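Local structure of immunity 23 family protein (Burkholderia dolosa AU0158, 5FFP) at residues H7-I11 / E143-V148; V62-F68 / L114-D118; E73-R77 / I124-K128. The protein probably acts as the immunity protein (CdiI) of a contact-dependent growth inhibition system, protecting its own cell by neutralising the cognate CdiA toxin. All blocks are in the same frame, centred on the assembly; numbering follows the deposited sequence.

Interaction 1 of 3, residues H7-I11 / E143-V148; sequences HTFAI and EFQSVV
Thr8 reaches across to Glu143 at the first turn of the helix: its OG1 lies 3.0 Å from Glu143 OE2. The same hydroxyl also has the carbonyl of Asn5 within hydrogen-bonding range, and its single proton may serve either acceptor. Glu143 gets there by an extended chain that crosses the threonine at about a right angle, and its other oxygen, OE1, is hydrogen-bonded to the backbone N of Val140, which helps hold the carboxylate in place beside Thr8. Thr8 and Phe9 together face Asn5 as a classic beta bulge at the start of the strand.

Phe9 supplies most of the apolar contact. With its CG anti to the backbone N (chi1 176°), the ring is carried out toward the helix, where CD2 of Phe144 lies over one of its faces, 3.4 Å from Phe9 CE2. The planes are only 28° from parallel, but the offset is large (centroids 5.0 Å apart), so little of one ring covers the other. Val147 packs against the same Phe9 ring, its CG1 3.6 Å from Phe9 CE2, while Tyr31 meets that ring edge-to-face. Ala10 turns its methyl away from the helix. Ile11 then resumes the packing, its CG1 lying 3.9 Å from Val147 CG1 and its CD1 4.1 Å from Val148 CG2.

Strand 9-11 and helix 143-148 run in nearly the same direction, 21° apart, with axes 8.6 Å from each other at closest approach, an example of a C-terminal helix packed along a strand of an antiparallel sheet, in an alpha+beta fold.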
ATOM      1  N   HIS A   7      11.110  -4.612 -30.805  1.00 28.48           N
ATOM      2  CA  HIS A   7      11.102  -6.070 -30.689  1.00 29.70           C
ATOM      3  C   HIS A   7      11.502  -6.535 -29.308  1.00 31.17           C
ATOM      4  O   HIS A   7      11.254  -7.681 -28.959  1.00 33.18           O
ATOM      5  CB  HIS A   7      12.003  -6.744 -31.753  1.00 30.33           C
ATOM      6  CG  HIS A   7      11.423  -6.730 -33.141  1.00 29.26           C
ATOM      7  ND1 HIS A   7      12.181  -6.948 -34.273  1.00 29.75           N
ATOM      8  CD2 HIS A   7      10.167  -6.471 -33.583  1.00 28.40           C
ATOM      9  CE1 HIS A   7      11.410  -6.856 -35.349  1.00 28.86           C
ATOM     10  NE2 HIS A   7      10.185  -6.568 -34.958  1.00 28.13           N
ATOM     11  N   THR A   8      12.154  -5.681 -28.531  1.00 31.21           N
ATOM     12  CA  THR A   8      12.514  -6.015 -27.153  1.00 32.70           C
ATOM     13  C   THR A   8      11.762  -5.046 -26.197  1.00 31.72           C
ATOM     14  O   THR A   8      10.698  -5.389 -25.657  1.00 31.34           O
ATOM     15  CB  THR A   8      14.015  -5.879 -26.970  1.00 34.56           C
ATOM     16  OG1 THR A   8      14.424  -4.660 -27.579  1.00 33.51           O
ATOM     17  CG2 THR A   8      14.785  -7.053 -27.642  1.00 36.01           C
ATOM     18  N   PHE A   9      12.271  -3.822 -26.067  1.00 30.88           N
ATOM     19  CA  PHE A   9      11.552  -2.778 -25.344  1.00 29.93           C
ATOM     20  C   PHE A   9      11.772  -1.396 -25.946  1.00 28.57           C
ATOM     21  O   PHE A   9      12.905  -0.987 -26.222  1.00 29.31           O
ATOM     22  CB  PHE A   9      11.960  -2.765 -23.857  1.00 31.97           C
ATOM     23  CG  PHE A   9      11.325  -1.664 -23.083  1.00 31.27           C
ATOM     24  CD1 PHE A   9       9.942  -1.623 -22.927  1.00 29.97           C
ATOM     25  CD2 PHE A   9      12.081  -0.618 -22.578  1.00 32.20           C
ATOM     26  CE1 PHE A   9       9.340  -0.580 -22.256  1.00 29.17           C
ATOM     27  CE2 PHE A   9      11.477   0.423 -21.887  1.00 31.55           C
ATOM     28  CZ  PHE A   9      10.116   0.434 -21.723  1.00 29.99           C
ATOM     29  N   ALA A  10      10.681  -0.667 -26.135  1.00 26.82           N
ATOM     30  CA  ALA A  10      10.779   0.708 -26.580  1.00 26.04           C
ATOM     31  C   ALA A  10       9.648   1.515 -25.995  1.00 25.07           C
ATOM     32  O   ALA A  10       8.616   0.954 -25.608  1.00 24.38           O
ATOM     33  CB  ALA A  10      10.725   0.772 -28.088  1.00 25.17           C
ATOM     34  N   ILE A  11       9.852   2.838 -25.970  1.00 25.10           N
ATOM     35  CA  ILE A  11       8.817   3.791 -25.611  1.00 23.93           C
ATOM     36  C   ILE A  11       8.587   4.655 -26.795  1.00 23.03           C
ATOM     37  O   ILE A  11       9.544   5.209 -27.359  1.00 24.65           O
ATOM     38  CB  ILE A  11       9.253   4.686 -24.434  1.00 25.42           C
ATOM     39  CG1 ILE A  11       9.649   3.790 -23.246  1.00 26.89           C
ATOM     40  CG2 ILE A  11       8.101   5.596 -23.989  1.00 24.38           C
ATOM     41  CD1 ILE A  11      10.154   4.546 -22.060  1.00 28.62           C
ATOM     42  N   GLU A 143      18.514  -2.671 -19.723  1.00 42.55           N
ATOM     43  CA  GLU A 143      17.974  -2.251 -21.028  1.00 41.13           C
ATOM     44  C   GLU A 143      16.811  -1.281 -20.805  1.00 38.94           C
ATOM     45  O   GLU A 143      16.816  -0.174 -21.334  1.00 38.17           O
ATOM     46  CB  GLU A 143      17.546  -3.471 -21.866  1.00 41.78           C
ATOM     47  CG  GLU A 143      17.191  -3.181 -23.328  1.00 41.69           C
ATOM     48  CD  GLU A 143      16.774  -4.423 -24.124  1.00 43.44           C
ATOM     49  OE1 GLU A 143      17.216  -5.549 -23.795  1.00 47.12           O
ATOM     50  OE2 GLU A 143      16.018  -4.291 -25.112  1.00 42.38           O
ATOM     51  N   PHE A 144      15.859  -1.674 -19.960  1.00 38.20           N
ATOM     52  CA  PHE A 144      14.748  -0.802 -19.589  1.00 36.71           C
ATOM     53  C   PHE A 144      15.210   0.573 -19.090  1.00 37.32           C
ATOM     54  O   PHE A 144      14.821   1.606 -19.600  1.00 37.51           O
ATOM     55  CB  PHE A 144      13.851  -1.467 -18.535  1.00 36.75           C
ATOM     56  CG  PHE A 144      12.737  -0.577 -18.064  1.00 36.04           C
ATOM     57  CD1 PHE A 144      12.949   0.308 -17.030  1.00 36.93           C
ATOM     58  CD2 PHE A 144      11.501  -0.601 -18.680  1.00 34.94           C
ATOM     59  CE1 PHE A 144      11.948   1.144 -16.601  1.00 37.40           C
ATOM     60  CE2 PHE A 144      10.491   0.228 -18.248  1.00 35.61           C
ATOM     61  CZ  PHE A 144      10.713   1.101 -17.212  1.00 36.36           C
ATOM     62  N   GLN A 145      16.029   0.595 -18.070  1.00 39.96           N
ATOM     63  CA  GLN A 145      16.502   1.872 -17.563  1.00 41.80           C
ATOM     64  C   GLN A 145      17.122   2.735 -18.673  1.00 40.94           C
ATOM     65  O   GLN A 145      16.828   3.919 -18.776  1.00 38.37           O
ATOM     66  CB  GLN A 145      17.519   1.657 -16.438  1.00 45.17           C
ATOM     67  CG  GLN A 145      16.892   1.119 -15.164  1.00 47.86           C
ATOM     68  CD  GLN A 145      16.875  -0.412 -15.091  1.00 49.70           C
ATOM     69  OE1 GLN A 145      16.828  -1.110 -16.118  1.00 51.53           O
ATOM     70  NE2 GLN A 145      16.885  -0.938 -13.875  1.00 51.10           N
ATOM     71  N   SER A 146      17.996   2.131 -19.486  1.00 42.03           N
ATOM     72  CA  SER A 146      18.743   2.876 -20.505  1.00 42.23           C
ATOM     73  C   SER A 146      17.814   3.512 -21.562  1.00 39.11           C
ATOM     74  O   SER A 146      18.057   4.625 -22.019  1.00 38.50           O
ATOM     75  CB  SER A 146      19.787   1.974 -21.164  1.00 45.84           C
ATOM     76  OG  SER A 146      19.234   1.271 -22.268  1.00 47.24           O
ATOM     77  N   VAL A 147      16.740   2.814 -21.914  1.00 37.09           N
ATOM     78  CA  VAL A 147      15.697   3.353 -22.795  1.00 36.41           C
ATOM     79  C   VAL A 147      14.950   4.504 -22.112  1.00 35.92           C
ATOM     80  O   VAL A 147      14.760   5.560 -22.686  1.00 36.34           O
ATOM     81  CB  VAL A 147      14.704   2.234 -23.198  1.00 36.12           C
ATOM     82  CG1 VAL A 147      13.391   2.791 -23.750  1.00 36.55           C
ATOM     83  CG2 VAL A 147      15.350   1.309 -24.213  1.00 36.79           C
ATOM     84  N   VAL A 148      14.570   4.314 -20.862  1.00 35.87           N
ATOM     85  CA  VAL A 148      13.956   5.401 -20.096  1.00 37.04           C
ATOM     86  C   VAL A 148      14.854   6.616 -20.031  1.00 38.89           C
ATOM     87  O   VAL A 148      14.431   7.746 -20.285  1.00 42.27           O
ATOM     88  CB  VAL A 148      13.583   4.963 -18.668  1.00 36.71           C
ATOM     89  CG1 VAL A 148      13.090   6.142 -17.856  1.00 38.14           C
ATOM     90  CG2 VAL A 148      12.509   3.886 -18.719  1.00 35.53           C
TER

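Interaction 2 of 3, residues V62-F68 / L114-D118; sequences VEDAELF and LVEYD
Phe68 and Tyr117 meet across this contact, and the phenylalanine ring takes the tyrosine's CB over one face, 3.6 Å from the ring centroid, in a CH-pi contact. The carbonyl oxygen of Val115 lies at the edge of the same ring, near its plane. The two aromatic planes are inclined at 42°, so the rings neither stack nor meet edge-to-face. At the edge of the Tyr117 ring sits the methyl of Ala65, with CB 4.1 Å from Tyr117 CE1. Lys122 adds a cation-pi contact to Phe68, and His69 meets Tyr117 edge-to-face.

Val115 fills the angle between strand and helix with both branches: CG1 sits tight against Asp64 O (3.1 Å) and beside Phe68 CB, while CG2 lies 3.9 Å from Leu67 CB. Next to it the backbones pair. Glu116 N donates to Val62 O (3.0 Å), and Asp64 N donates to Glu116 O (3.1 Å). Glu116 thus grips the residues before and after Glu63, the pattern of a parallel bridge. On one side of it the aliphatic part of Glu116 covers CG2 of Val62.

Glu63 starts away from the strand, but a bend at chi2 (-91°) folds its carboxylate back to Asp118, whose N meets Glu63 OE2 from the syn side, well out of the carboxylate plane, at 3.1 Å; the bond to OE1 is weak. The Asp64 side chain caps the helix: OD1 accepts from Leu67 N at 2.9 Å, the N-H pointing almost straight at it. What results is a single parallel bridge from residues 62-64 to edge strand 110-117, the bridging segment running straight on into helix 65-69, whose N-cap is Asp64.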
ATOM      1  N   VAL A  62      16.142  -4.751  -8.834  1.00 48.37           N
ATOM      2  CA  VAL A  62      14.843  -5.360  -8.634  1.00 48.22           C
ATOM      3  C   VAL A  62      14.994  -6.849  -8.960  1.00 49.82           C
ATOM      4  O   VAL A  62      14.235  -7.431  -9.732  1.00 48.99           O
ATOM      5  CB  VAL A  62      13.735  -4.602  -9.426  1.00 47.07           C
ATOM      6  CG1 VAL A  62      13.574  -3.200  -8.858  1.00 46.51           C
ATOM      7  CG2 VAL A  62      14.042  -4.511 -10.928  1.00 46.41           C
ATOM      8  N   GLU A  63      16.029  -7.443  -8.360  1.00 53.02           N
ATOM      9  CA  GLU A  63      16.313  -8.869  -8.491  1.00 54.68           C
ATOM     10  C   GLU A  63      15.204  -9.676  -7.845  1.00 54.05           C
ATOM     11  O   GLU A  63      14.840  -9.424  -6.693  1.00 54.29           O
ATOM     12  CB  GLU A  63      17.637  -9.206  -7.786  1.00 58.92           C
ATOM     13  CG  GLU A  63      18.892  -9.001  -8.616  1.00 61.96           C
ATOM     14  CD  GLU A  63      19.292 -10.255  -9.378  1.00 64.73           C
ATOM     15  OE1 GLU A  63      18.391 -11.079  -9.653  1.00 63.63           O
ATOM     16  OE2 GLU A  63      20.500 -10.424  -9.695  1.00 67.97           O
ATOM     17  N   ASP A  64      14.666 -10.652  -8.560  1.00 53.00           N
ATOM     18  CA  ASP A  64      13.769 -11.607  -7.922  1.00 54.62           C
ATOM     19  C   ASP A  64      13.745 -12.915  -8.695  1.00 55.50           C
ATOM     20  O   ASP A  64      13.165 -13.007  -9.785  1.00 55.99           O
ATOM     21  CB  ASP A  64      12.359 -11.046  -7.744  1.00 54.50           C
ATOM     22  CG  ASP A  64      11.492 -11.959  -6.921  1.00 55.04           C
ATOM     23  OD1 ASP A  64      11.367 -13.136  -7.308  1.00 56.76           O
ATOM     24  OD2 ASP A  64      10.942 -11.515  -5.902  1.00 55.44           O
ATOM     25  N   ALA A  65      14.379 -13.920  -8.101  1.00 56.71           N
ATOM     26  CA  ALA A  65      14.668 -15.172  -8.782  1.00 57.47           C
ATOM     27  C   ALA A  65      13.410 -15.983  -9.011  1.00 57.86           C
ATOM     28  O   ALA A  65      13.242 -16.607 -10.057  1.00 59.40           O
ATOM     29  CB  ALA A  65      15.676 -15.974  -7.977  1.00 59.14           C
ATOM     30  N   GLU A  66      12.513 -15.960  -8.040  1.00 58.42           N
ATOM     31  CA  GLU A  66      11.298 -16.741  -8.140  1.00 60.71           C
ATOM     32  C   GLU A  66      10.472 -16.227  -9.311  1.00 61.02           C
ATOM     33  O   GLU A  66      10.142 -16.980 -10.234  1.00 61.49           O
ATOM     34  CB  GLU A  66      10.505 -16.652  -6.833  1.00 63.91           C
ATOM     35  CG  GLU A  66       9.420 -17.714  -6.683  1.00 67.49           C
ATOM     36  CD  GLU A  66       8.095 -17.160  -6.170  1.00 71.72           C
ATOM     37  OE1 GLU A  66       8.004 -15.950  -5.828  1.00 73.15           O
ATOM     38  OE2 GLU A  66       7.121 -17.940  -6.129  1.00 75.81           O
ATOM     39  N   LEU A  67      10.199 -14.922  -9.286  1.00 60.19           N
ATOM     40  CA  LEU A  67       9.305 -14.279 -10.251  1.00 60.30           C
ATOM     41  C   LEU A  67       9.859 -14.366 -11.661  1.00 58.94           C
ATOM     42  O   LEU A  67       9.093 -14.425 -12.634  1.00 61.44           O
ATOM     43  CB  LEU A  67       9.092 -12.807  -9.886  1.00 60.02           C
ATOM     44  CG  LEU A  67       8.354 -12.543  -8.567  1.00 61.59           C
ATOM     45  CD1 LEU A  67       8.467 -11.077  -8.163  1.00 60.17           C
ATOM     46  CD2 LEU A  67       6.897 -12.977  -8.685  1.00 65.45           C
ATOM     47  N   PHE A  68      11.186 -14.330 -11.767  1.00 55.17           N
ATOM     48  CA  PHE A  68      11.846 -14.519 -13.056  1.00 55.60           C
ATOM     49  C   PHE A  68      11.517 -15.883 -13.643  1.00 57.49           C
ATOM     50  O   PHE A  68      11.170 -15.982 -14.818  1.00 60.37           O
ATOM     51  CB  PHE A  68      13.365 -14.358 -12.939  1.00 53.99           C
ATOM     52  CG  PHE A  68      14.026 -14.099 -14.249  1.00 55.78           C
ATOM     53  CD1 PHE A  68      14.283 -15.143 -15.123  1.00 59.29           C
ATOM     54  CD2 PHE A  68      14.352 -12.810 -14.634  1.00 55.16           C
ATOM     55  CE1 PHE A  68      14.868 -14.914 -16.351  1.00 61.90           C
ATOM     56  CE2 PHE A  68      14.934 -12.566 -15.863  1.00 57.95           C
ATOM     57  CZ  PHE A  68      15.194 -13.625 -16.723  1.00 61.79           C
ATOM     58  N   LEU A 114       9.071  -4.898 -13.773  1.00 39.52           N
ATOM     59  CA  LEU A 114      10.426  -5.281 -14.096  1.00 40.46           C
ATOM     60  C   LEU A 114      10.951  -6.277 -13.046  1.00 43.18           C
ATOM     61  O   LEU A 114      10.923  -5.989 -11.841  1.00 43.03           O
ATOM     62  CB  LEU A 114      11.311  -4.050 -14.106  1.00 41.07           C
ATOM     63  CG  LEU A 114      12.696  -4.188 -14.749  1.00 43.27           C
ATOM     64  CD1 LEU A 114      12.591  -4.572 -16.211  1.00 43.72           C
ATOM     65  CD2 LEU A 114      13.480  -2.892 -14.610  1.00 44.97           C
ATOM     66  N   VAL A 115      11.434  -7.435 -13.501  1.00 44.41           N
ATOM     67  CA  VAL A 115      12.141  -8.394 -12.639  1.00 46.50           C
ATOM     68  C   VAL A 115      13.506  -8.699 -13.260  1.00 48.86           C
ATOM     69  O   VAL A 115      13.596  -9.064 -14.437  1.00 48.00           O
ATOM     70  CB  VAL A 115      11.360  -9.724 -12.523  1.00 47.37           C
ATOM     71  CG1 VAL A 115      12.163 -10.764 -11.751  1.00 51.52           C
ATOM     72  CG2 VAL A 115       9.998  -9.519 -11.877  1.00 46.16           C
ATOM     73  N   GLU A 116      14.567  -8.570 -12.469  1.00 51.21           N
ATOM     74  CA  GLU A 116      15.913  -8.818 -12.956  1.00 53.45           C
ATOM     75  C   GLU A 116      16.411 -10.168 -12.426  1.00 57.80           C
ATOM     76  O   GLU A 116      15.960 -10.626 -11.378  1.00 59.17           O
ATOM     77  CB  GLU A 116      16.862  -7.699 -12.515  1.00 54.12           C
ATOM     78  CG  GLU A 116      16.531  -6.326 -13.084  1.00 51.98           C
ATOM     79  CD  GLU A 116      17.476  -5.246 -12.545  1.00 54.33           C
ATOM     80  OE1 GLU A 116      18.232  -5.546 -11.596  1.00 56.74           O
ATOM     81  OE2 GLU A 116      17.501  -4.115 -13.066  1.00 52.71           O
ATOM     82  N   TYR A 117      17.305 -10.814 -13.182  1.00 60.19           N
ATOM     83  CA  TYR A 117      18.001 -11.990 -12.718  1.00 64.48           C
ATOM     84  C   TYR A 117      19.409 -11.995 -13.276  1.00 68.49           C
ATOM     85  O   TYR A 117      19.600 -12.044 -14.490  1.00 69.36           O
ATOM     86  CB  TYR A 117      17.291 -13.292 -13.113  1.00 64.63           C
ATOM     87  CG  TYR A 117      18.029 -14.532 -12.622  1.00 68.09           C
ATOM     88  CD1 TYR A 117      17.890 -14.965 -11.311  1.00 69.71           C
ATOM     89  CD2 TYR A 117      18.876 -15.253 -13.465  1.00 71.34           C
ATOM     90  CE1 TYR A 117      18.566 -16.084 -10.846  1.00 74.77           C
ATOM     91  CE2 TYR A 117      19.563 -16.377 -13.013  1.00 75.97           C
ATOM     92  CZ  TYR A 117      19.399 -16.788 -11.702  1.00 77.58           C
ATOM     93  OH  TYR A 117      20.043 -17.894 -11.227  1.00 82.60           O
ATOM     94  N   ASP A 118      20.385 -11.948 -12.384  1.00 71.65           N
ATOM     95  CA  ASP A 118      21.763 -11.987 -12.782  1.00 76.52           C
ATOM     96  C   ASP A 118      22.004 -10.890 -13.839  1.00 74.57           C
ATOM     97  O   ASP A 118      22.054  -9.712 -13.475  1.00 72.38           O
ATOM     98  CB  ASP A 118      22.117 -13.418 -13.246  1.00 80.65           C
ATOM     99  CG  ASP A 118      23.605 -13.676 -13.249  1.00 86.69           C
ATOM    100  OD1 ASP A 118      24.105 -14.302 -14.209  1.00 89.60           O
ATOM    101  OD2 ASP A 118      24.276 -13.255 -12.280  1.00 89.35           O
TER

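Interaction 3 of 3, residues E73-R77 / I124-K128; sequences EDAYR and IYGFK
A helix laid across the face of an antiparallel sheet is the setting in which Tyr76 meets Gly126 and Lys128. The axes of helix 73-77 and strand 124-127 cross at 76° and come within 8.4 Å of each other, a separation bridged mainly by one long aromatic side chain. A chi1 of -178° swings the Tyr76 ring away from its own backbone N and out over the strand. Gly126 passes beneath one face, its CA 4.0 Å from the ring centroid in a CH-pi contact; having no side chain, the glycine lets the ring rest on bare backbone.

At the far end, Tyr76 OH donates to Lys128 O, which lies at the ring's edge near its plane. The modelled separation of 2.5 Å between Tyr76 OH and Lys128 O is short, and its exact value deserves caution. If the bond is as modelled apart from its length, the buried hydroxyl is satisfied by a backbone acceptor just past the end of the strand.

Nearer the root of the tyrosine, Ile124 divides its branches: CD1 touches Ala75 CB at 3.8 Å, and CG2 lies 4.2 Å from Tyr76 CB.

Around this contact, Tyr111 and Phe113 of strand 110-117 pack on Tyr76, as do Ser131 and Ala134 from the loop leading to strand 135-140. Lys128 also packs on Met87 of the second subunit, so the end of strand 120-127 borders the dimer interface, while helix 72-83 spans two neighbouring strands.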
ATOM      1  N   GLU A  73       1.788 -15.785 -15.982  1.00 69.96           N
ATOM      2  CA  GLU A  73       0.468 -15.815 -15.315  1.00 70.96           C
ATOM      3  C   GLU A  73       0.551 -15.743 -13.783  1.00 70.57           C
ATOM      4  O   GLU A  73      -0.139 -14.951 -13.146  1.00 69.15           O
ATOM      5  CB  GLU A  73      -0.279 -17.088 -15.757  1.00 75.41           C
ATOM      6  CG  GLU A  73      -1.608 -17.397 -15.070  1.00 78.44           C
ATOM      7  CD  GLU A  73      -2.345 -18.560 -15.741  1.00 83.05           C
ATOM      8  OE1 GLU A  73      -2.372 -18.646 -16.997  1.00 83.07           O
ATOM      9  OE2 GLU A  73      -2.910 -19.403 -15.006  1.00 87.15           O
ATOM     10  N   ASP A  74       1.416 -16.559 -13.204  1.00 71.98           N
ATOM     11  CA  ASP A  74       1.551 -16.608 -11.753  1.00 72.60           C
ATOM     12  C   ASP A  74       2.314 -15.396 -11.232  1.00 68.94           C
ATOM     13  O   ASP A  74       1.929 -14.815 -10.225  1.00 68.13           O
ATOM     14  CB  ASP A  74       2.230 -17.910 -11.307  1.00 76.32           C
ATOM     15  CG  ASP A  74       1.403 -19.144 -11.637  1.00 80.40           C
ATOM     16  OD1 ASP A  74       0.708 -19.151 -12.672  1.00 80.29           O
ATOM     17  OD2 ASP A  74       1.449 -20.116 -10.867  1.00 84.02           O
ATOM     18  N   ALA A  75       3.385 -15.007 -11.920  1.00 66.99           N
ATOM     19  CA  ALA A  75       4.181 -13.842 -11.511  1.00 64.18           C
ATOM     20  C   ALA A  75       3.339 -12.547 -11.476  1.00 61.12           C
ATOM     21  O   ALA A  75       3.376 -11.792 -10.500  1.00 59.87           O
ATOM     22  CB  ALA A  75       5.383 -13.671 -12.430  1.00 63.55           C
ATOM     23  N   TYR A  76       2.578 -12.308 -12.538  1.00 60.04           N
ATOM     24  CA  TYR A  76       1.705 -11.136 -12.604  1.00 58.12           C
ATOM     25  C   TYR A  76       0.675 -11.091 -11.470  1.00 59.27           C
ATOM     26  O   TYR A  76       0.364 -10.022 -10.963  1.00 57.79           O
ATOM     27  CB  TYR A  76       0.985 -11.098 -13.947  1.00 57.89           C
ATOM     28  CG  TYR A  76       0.078  -9.900 -14.146  1.00 56.48           C
ATOM     29  CD1 TYR A  76       0.605  -8.644 -14.402  1.00 54.12           C
ATOM     30  CD2 TYR A  76      -1.301 -10.034 -14.093  1.00 58.31           C
ATOM     31  CE1 TYR A  76      -0.221  -7.549 -14.597  1.00 53.65           C
ATOM     32  CE2 TYR A  76      -2.134  -8.951 -14.280  1.00 57.83           C
ATOM     33  CZ  TYR A  76      -1.592  -7.710 -14.523  1.00 55.48           C
ATOM     34  OH  TYR A  76      -2.416  -6.625 -14.722  1.00 55.86           O
ATOM     35  N   ARG A  77       0.156 -12.252 -11.085  1.00 62.32           N
ATOM     36  CA  ARG A  77      -0.787 -12.348  -9.973  1.00 64.11           C
ATOM     37  C   ARG A  77      -0.099 -12.045  -8.660  1.00 63.64           C
ATOM     38  O   ARG A  77      -0.640 -11.345  -7.823  1.00 63.28           O
ATOM     39  CB  ARG A  77      -1.395 -13.747  -9.900  1.00 68.08           C
ATOM     40  CG  ARG A  77      -2.498 -13.881  -8.861  1.00 70.51           C
ATOM     41  CD  ARG A  77      -3.393 -15.086  -9.136  1.00 74.84           C
ATOM     42  NE  ARG A  77      -2.633 -16.341  -9.142  1.00 77.26           N
ATOM     43  CZ  ARG A  77      -2.344 -17.080 -10.217  1.00 78.29           C
ATOM     44  NH1 ARG A  77      -2.748 -16.719 -11.434  1.00 77.24           N
ATOM     45  NH2 ARG A  77      -1.641 -18.199 -10.072  1.00 80.88           N
ATOM     46  N   ILE A 124       7.052  -7.949 -17.225  1.00 40.55           N
ATOM     47  CA  ILE A 124       5.903  -8.815 -17.042  1.00 41.83           C
ATOM     48  C   ILE A 124       4.703  -7.884 -16.983  1.00 39.58           C
ATOM     49  O   ILE A 124       4.631  -7.022 -16.121  1.00 39.49           O
ATOM     50  CB  ILE A 124       6.043  -9.632 -15.731  1.00 44.66           C
ATOM     51  CG1 ILE A 124       7.385 -10.380 -15.741  1.00 47.10           C
ATOM     52  CG2 ILE A 124       4.844 -10.574 -15.529  1.00 46.14           C
ATOM     53  CD1 ILE A 124       7.564 -11.422 -14.649  1.00 49.95           C
ATOM     54  N   TYR A 125       3.764  -8.080 -17.890  1.00 39.31           N
ATOM     55  CA  TYR A 125       2.680  -7.146 -18.106  1.00 37.67           C
ATOM     56  C   TYR A 125       1.374  -7.893 -18.256  1.00 39.85           C
ATOM     57  O   TYR A 125       1.333  -9.076 -18.633  1.00 41.73           O
ATOM     58  CB  TYR A 125       2.937  -6.362 -19.385  1.00 37.73           C
ATOM     59  CG  TYR A 125       3.043  -7.250 -20.623  1.00 39.51           C
ATOM     60  CD1 TYR A 125       1.898  -7.615 -21.336  1.00 40.96           C
ATOM     61  CD2 TYR A 125       4.280  -7.722 -21.076  1.00 39.27           C
ATOM     62  CE1 TYR A 125       1.978  -8.428 -22.440  1.00 43.30           C
ATOM     63  CE2 TYR A 125       4.361  -8.536 -22.199  1.00 41.72           C
ATOM     64  CZ  TYR A 125       3.207  -8.897 -22.861  1.00 43.62           C
ATOM     65  OH  TYR A 125       3.239  -9.698 -23.972  1.00 46.70           O
ATOM     66  N   GLY A 126       0.300  -7.190 -17.953  1.00 40.13           N
ATOM     67  CA  GLY A 126      -1.057  -7.667 -18.200  1.00 42.51           C
ATOM     68  C   GLY A 126      -2.017  -6.508 -17.996  1.00 42.71           C
ATOM     69  O   GLY A 126      -1.602  -5.399 -17.678  1.00 40.42           O
ATOM     70  N   PHE A 127      -3.300  -6.766 -18.183  1.00 46.40           N
ATOM     71  CA  PHE A 127      -4.328  -5.750 -18.017  1.00 48.79           C
ATOM     72  C   PHE A 127      -5.178  -6.102 -16.794  1.00 50.55           C
ATOM     73  O   PHE A 127      -5.796  -7.160 -16.761  1.00 52.83           O
ATOM     74  CB  PHE A 127      -5.192  -5.676 -19.280  1.00 51.51           C
ATOM     75  CG  PHE A 127      -6.309  -4.661 -19.198  1.00 54.91           C
ATOM     76  CD1 PHE A 127      -6.028  -3.303 -19.193  1.00 54.06           C
ATOM     77  CD2 PHE A 127      -7.640  -5.065 -19.135  1.00 58.73           C
ATOM     78  CE1 PHE A 127      -7.054  -2.373 -19.123  1.00 56.32           C
ATOM     79  CE2 PHE A 127      -8.668  -4.141 -19.066  1.00 60.78           C
ATOM     80  CZ  PHE A 127      -8.377  -2.793 -19.062  1.00 59.82           C
ATOM     81  N   LYS A 128      -5.178  -5.225 -15.787  1.00 50.45           N
ATOM     82  CA  LYS A 128      -6.053  -5.358 -14.611  1.00 53.62           C
ATOM     83  C   LYS A 128      -5.828  -6.690 -13.899  1.00 55.57           C
ATOM     84  O   LYS A 128      -4.674  -7.033 -13.618  1.00 52.88           O
ATOM     85  CB  LYS A 128      -7.520  -5.178 -15.004  1.00 57.72           C
ATOM     86  CG  LYS A 128      -7.859  -3.818 -15.609  1.00 58.00           C
ATOM     87  CD  LYS A 128      -8.447  -2.855 -14.588  1.00 59.67           C
ATOM     88  CE  LYS A 128      -9.092  -1.664 -15.278  1.00 61.80           C
ATOM     89  NZ  LYS A 128      -9.975  -0.904 -14.347  1.00 65.19           N
TER

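In the fold
From the N terminus, interaction 1 closes the widest loop, bringing the start of strand 9-15 to the C-terminal helix 143-154; the other two contacts are nested inside it. Interactions 2 and 3 cross, because the consecutive helices 65-69 and 72-83 are matched in order with the consecutive strands 110-117 and 120-127, adjacent in the three-stranded sheet. These two touch where Leu67 and Val115 approach Ile124, their centres about 14 Å apart. Interaction 1 joins interaction 2 through Phe144 and Gln145, which lie against Leu114; interactions 1 and 3 do not touch, their nearest atoms being about 8 Å apart. Helix 143-154 thereby links the four-stranded sheet to the three-stranded one.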